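Local coordinates for protein bacteriocin (PDB 4FZL) that is a colicin M-like bacteriocin that binds calcium and degrades the peptidoglycan precursor lipid II, probably killing competing bacteria by blocking wall synthesis, at residues 88-99 / 111-119. Sequence-based numbering, arbitrary orientation.
Sequences HVLSGGLMTPFH and PLTFPIQNV
Val89 and Thr113 form a single parallel beta bridge, with Thr113 gripped by its two backbone groups. Thr113 N donates to His88 O (3.0 Å), and Leu90 N donates to Thr113 O (2.9 Å). Beside this bridge, Leu90 turns its branched end into apolar packing against Leu112 and Phe114, where its CD1 meets Leu112 CD2 at 3.7 Å and Phe114 CD2 at 3.8 Å, the side chains crossing at about right angles. Leu90 CB lies over one face of the Phe114 ring in a CH-pi contact, 4.1 Å from the centroid, while Val119 CG2 covers the opposite face, so the flat ring is sandwiched between aliphatic groups. At the more exposed edge, Val89 CG1, held anti to the backbone N (chi1 -178°), packs on the rigid ring of Pro115. Proline has no N-H to offer here, and Pro115 CD instead lies 3.6 Å from Leu90 O.

Past the bridge, where the beta pairing has ended, the short amide of Asn118 supplies an N-H that reaches Leu90 O: ND2 donates nearly straight to a lone pair in the carbonyl plane (3.0 Å), and chi1 of -64° sets the amide beside its own backbone N, facing the loop. Gly92 suits the close approach that follows: it adopts a positive phi (84°), and its CA makes a CH...O contact with Asn118 O.

In the second shell, His88 ND1 and His99 NE2 share a hydrogen bond, and Gly92 N donates to Thr96 OG1, tying the loop to the start of helix 96-106. Asp50 of helix 37-54 bonds Ser91, Thr96 and His99. Across the contact, Leu112 and Phe114 pair with strand 224-227, and Phe114 also packs on helix 159-165 at Leu165, a calcium-binding residue. The contact thus joins helices 37-54 and 96-106 to the sheet's short strand 112-113.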
loop_
_atom_site.group_PDB
_atom_site.type_symbol
_atom_site.label_atom_id
_atom_site.label_comp_id
_atom_site.label_asym_id
_atom_site.label_seq_id
_atom_site.Cartn_x
_atom_site.Cartn_y
_atom_site.Cartn_z
ATOM N N HIS A 88 5.577 4.493 10.147
ATOM C CA HIS A 88 4.360 4.411 9.331
ATOM C C HIS A 88 4.145 3.024 8.832
ATOM O O HIS A 88 5.077 2.341 8.420
ATOM C CB HIS A 88 4.434 5.368 8.125
ATOM C CG HIS A 88 4.134 6.783 8.500
ATOM N ND1 HIS A 88 2.904 7.347 8.345
ATOM C CD2 HIS A 88 4.950 7.745 9.103
ATOM C CE1 HIS A 88 2.940 8.606 8.813
ATOM N NE2 HIS A 88 4.179 8.841 9.316
ATOM N N VAL A 89 2.896 2.635 8.780
ATOM C CA VAL A 89 2.485 1.325 8.386
ATOM C C VAL A 89 1.286 1.500 7.459
ATOM O O VAL A 89 0.277 2.119 7.806
ATOM C CB VAL A 89 2.049 0.473 9.603
ATOM C CG1 VAL A 89 1.654 -0.941 9.134
ATOM C CG2 VAL A 89 3.196 0.408 10.644
ATOM N N LEU A 90 1.340 0.803 6.356
ATOM C CA LEU A 90 0.274 0.720 5.377
ATOM C C LEU A 90 -0.717 -0.432 5.684
ATOM O O LEU A 90 -0.363 -1.555 5.899
ATOM C CB LEU A 90 0.781 0.537 3.966
ATOM C CG LEU A 90 1.752 1.599 3.424
ATOM C CD1 LEU A 90 2.444 1.339 2.064
ATOM C CD2 LEU A 90 1.050 2.960 3.387
ATOM N N SER A 91 -1.987 -0.087 5.709
ATOM C CA SER A 91 -2.951 -1.057 5.998
ATOM C C SER A 91 -3.374 -2.063 4.933
ATOM O O SER A 91 -3.950 -3.104 5.279
ATOM C CB SER A 91 -4.206 -0.307 6.486
ATOM O OG SER A 91 -5.086 0.079 5.443
ATOM N N GLY A 92 -3.184 -1.696 3.677
ATOM C CA GLY A 92 -3.739 -2.444 2.579
ATOM C C GLY A 92 -5.180 -2.114 2.239
ATOM O O GLY A 92 -5.775 -2.705 1.317
ATOM N N GLY A 93 -5.733 -1.135 2.942
ATOM C CA GLY A 93 -7.056 -0.698 2.709
ATOM C C GLY A 93 -7.216 0.405 1.653
ATOM O O GLY A 93 -6.288 0.754 0.978
ATOM N N LEU A 94 -8.447 0.958 1.584
ATOM C CA LEU A 94 -8.868 1.948 0.600
ATOM C C LEU A 94 -7.848 3.107 0.457
ATOM O O LEU A 94 -7.484 3.558 -0.681
ATOM C CB LEU A 94 -10.166 2.580 1.090
ATOM C CG LEU A 94 -10.865 3.620 0.246
ATOM C CD1 LEU A 94 -11.028 3.096 -1.185
ATOM C CD2 LEU A 94 -12.195 3.926 0.923
ATOM N N MET A 95 -7.353 3.579 1.618
ATOM C CA MET A 95 -6.526 4.782 1.634
ATOM C C MET A 95 -5.050 4.509 1.576
ATOM O O MET A 95 -4.216 5.447 1.665
ATOM C CB MET A 95 -6.892 5.704 2.794
ATOM C CG MET A 95 -8.247 6.440 2.476
ATOM S SD MET A 95 -8.834 7.339 3.894
ATOM C CE MET A 95 -10.397 7.960 3.325
ATOM N N THR A 96 -4.662 3.271 1.431
ATOM C CA THR A 96 -3.239 2.917 1.386
ATOM C C THR A 96 -2.450 3.663 0.277
ATOM O O THR A 96 -1.379 4.227 0.550
ATOM C CB THR A 96 -3.046 1.410 1.349
ATOM O OG1 THR A 96 -3.182 0.908 2.661
ATOM C CG2 THR A 96 -1.599 1.020 0.842
ATOM N N PRO A 97 -2.983 3.726 -0.963
ATOM C CA PRO A 97 -2.140 4.437 -1.967
ATOM C C PRO A 97 -2.006 5.932 -1.609
ATOM O O PRO A 97 -1.040 6.570 -1.956
ATOM C CB PRO A 97 -2.880 4.257 -3.294
ATOM C CG PRO A 97 -4.042 3.412 -2.989
ATOM C CD PRO A 97 -4.067 2.958 -1.573
ATOM N N PHE A 98 -3.035 6.502 -0.958
ATOM C CA PHE A 98 -2.940 7.895 -0.522
ATOM C C PHE A 98 -1.932 8.063 0.593
ATOM O O PHE A 98 -1.259 9.091 0.735
ATOM C CB PHE A 98 -4.288 8.419 -0.072
ATOM C CG PHE A 98 -5.270 8.549 -1.202
ATOM C CD1 PHE A 98 -5.250 9.633 -2.046
ATOM C CD2 PHE A 98 -6.199 7.545 -1.432
ATOM C CE1 PHE A 98 -6.197 9.733 -3.101
ATOM C CE2 PHE A 98 -7.127 7.633 -2.483
ATOM C CZ PHE A 98 -7.094 8.726 -3.336
ATOM N N HIS A 99 -1.872 7.070 1.461
ATOM C CA HIS A 99 -0.885 7.096 2.552
ATOM C C HIS A 99 0.529 7.071 1.956
ATOM O O HIS A 99 1.386 7.839 2.375
ATOM C CB HIS A 99 -1.178 5.872 3.527
ATOM C CG HIS A 99 -0.361 5.874 4.771
ATOM N ND1 HIS A 99 -0.576 4.988 5.767
ATOM C CD2 HIS A 99 0.602 6.749 5.234
ATOM C CE1 HIS A 99 0.234 5.232 6.802
ATOM N NE2 HIS A 99 0.952 6.319 6.506
ATOM N N PRO A 111 11.903 5.094 5.732
ATOM C CA PRO A 111 11.218 3.874 5.270
ATOM C C PRO A 111 9.786 3.745 5.813
ATOM O O PRO A 111 9.496 4.286 6.891
ATOM C CB PRO A 111 12.071 2.741 5.850
ATOM C CG PRO A 111 13.324 3.360 6.352
ATOM C CD PRO A 111 13.053 4.808 6.590
ATOM N N LEU A 112 8.884 3.006 5.117
ATOM C CA LEU A 112 7.474 2.788 5.488
ATOM C C LEU A 112 7.394 1.240 5.504
ATOM O O LEU A 112 8.154 0.527 4.783
ATOM C CB LEU A 112 6.586 3.460 4.338
ATOM C CG LEU A 112 5.157 3.333 3.991
ATOM C CD1 LEU A 112 4.390 3.879 5.159
ATOM C CD2 LEU A 112 4.733 4.183 2.816
ATOM N N THR A 113 6.486 0.703 6.303
ATOM C CA THR A 113 6.228 -0.739 6.380
ATOM C C THR A 113 4.929 -1.095 5.749
ATOM O O THR A 113 3.937 -0.420 6.014
ATOM C CB THR A 113 6.296 -1.230 7.821
ATOM O OG1 THR A 113 7.592 -0.904 8.337
ATOM C CG2 THR A 113 5.996 -2.721 7.917
ATOM N N PHE A 114 4.913 -2.116 4.896
ATOM C CA PHE A 114 3.730 -2.656 4.275
ATOM C C PHE A 114 3.699 -4.140 4.631
ATOM O O PHE A 114 4.272 -4.930 3.955
ATOM C CB PHE A 114 3.717 -2.477 2.753
ATOM C CG PHE A 114 2.348 -2.578 2.106
ATOM C CD1 PHE A 114 1.236 -3.071 2.729
ATOM C CD2 PHE A 114 2.181 -2.199 0.816
ATOM C CE1 PHE A 114 0.019 -3.124 2.115
ATOM C CE2 PHE A 114 0.984 -2.308 0.156
ATOM C CZ PHE A 114 -0.112 -2.782 0.824
ATOM N N PRO A 115 3.121 -4.484 5.788
ATOM C CA PRO A 115 3.184 -5.905 6.210
ATOM C C PRO A 115 2.721 -6.854 5.088
ATOM O O PRO A 115 1.685 -6.577 4.446
ATOM C CB PRO A 115 2.275 -5.955 7.435
ATOM C CG PRO A 115 2.365 -4.515 7.954
ATOM C CD PRO A 115 2.391 -3.638 6.752
ATOM N N ILE A 116 3.435 -7.957 4.887
ATOM C CA ILE A 116 3.094 -8.778 3.707
ATOM C C ILE A 116 1.619 -9.228 3.693
ATOM O O ILE A 116 1.018 -9.366 2.629
ATOM C CB ILE A 116 4.135 -9.953 3.578
ATOM C CG1 ILE A 116 4.132 -10.561 2.179
ATOM C CG2 ILE A 116 3.876 -11.052 4.637
ATOM C CD1 ILE A 116 5.302 -11.494 1.869
ATOM N N GLN A 117 1.108 -9.522 4.884
ATOM C CA GLN A 117 -0.252 -9.966 4.972
ATOM C C GLN A 117 -1.329 -8.893 4.596
ATOM O O GLN A 117 -2.444 -9.204 4.280
ATOM C CB GLN A 117 -0.489 -10.583 6.355
ATOM C CG GLN A 117 -0.524 -9.565 7.453
ATOM C CD GLN A 117 0.814 -9.309 8.142
ATOM O OE1 GLN A 117 1.871 -9.575 7.588
ATOM N NE2 GLN A 117 0.754 -8.796 9.375
ATOM N N ASN A 118 -0.904 -7.614 4.568
ATOM C CA ASN A 118 -1.759 -6.520 4.174
ATOM C C ASN A 118 -1.797 -6.251 2.674
ATOM O O ASN A 118 -2.709 -5.540 2.218
ATOM C CB ASN A 118 -1.398 -5.217 4.859
ATOM C CG ASN A 118 -1.582 -5.247 6.378
ATOM O OD1 ASN A 118 -1.989 -6.260 6.933
ATOM N ND2 ASN A 118 -1.167 -4.152 7.060
ATOM N N VAL A 119 -0.919 -6.877 1.916
ATOM C CA VAL A 119 -0.811 -6.552 0.512
ATOM C C VAL A 119 -1.971 -7.143 -0.294
ATOM O O VAL A 119 -2.437 -6.541 -1.247
ATOM C CB VAL A 119 0.540 -7.050 -0.009
ATOM C CG1 VAL A 119 0.638 -6.884 -1.555
ATOM C CG2 VAL A 119 1.686 -6.313 0.730
HETATM O O HOH W 1 7.654 5.517 8.531
HETATM O O HOH W 2 7.367 1.475 9.794
HETATM O O HOH W 3 -5.281 -5.232 4.264
HETATM O O HOH W 4 -4.776 -4.874 0.163
#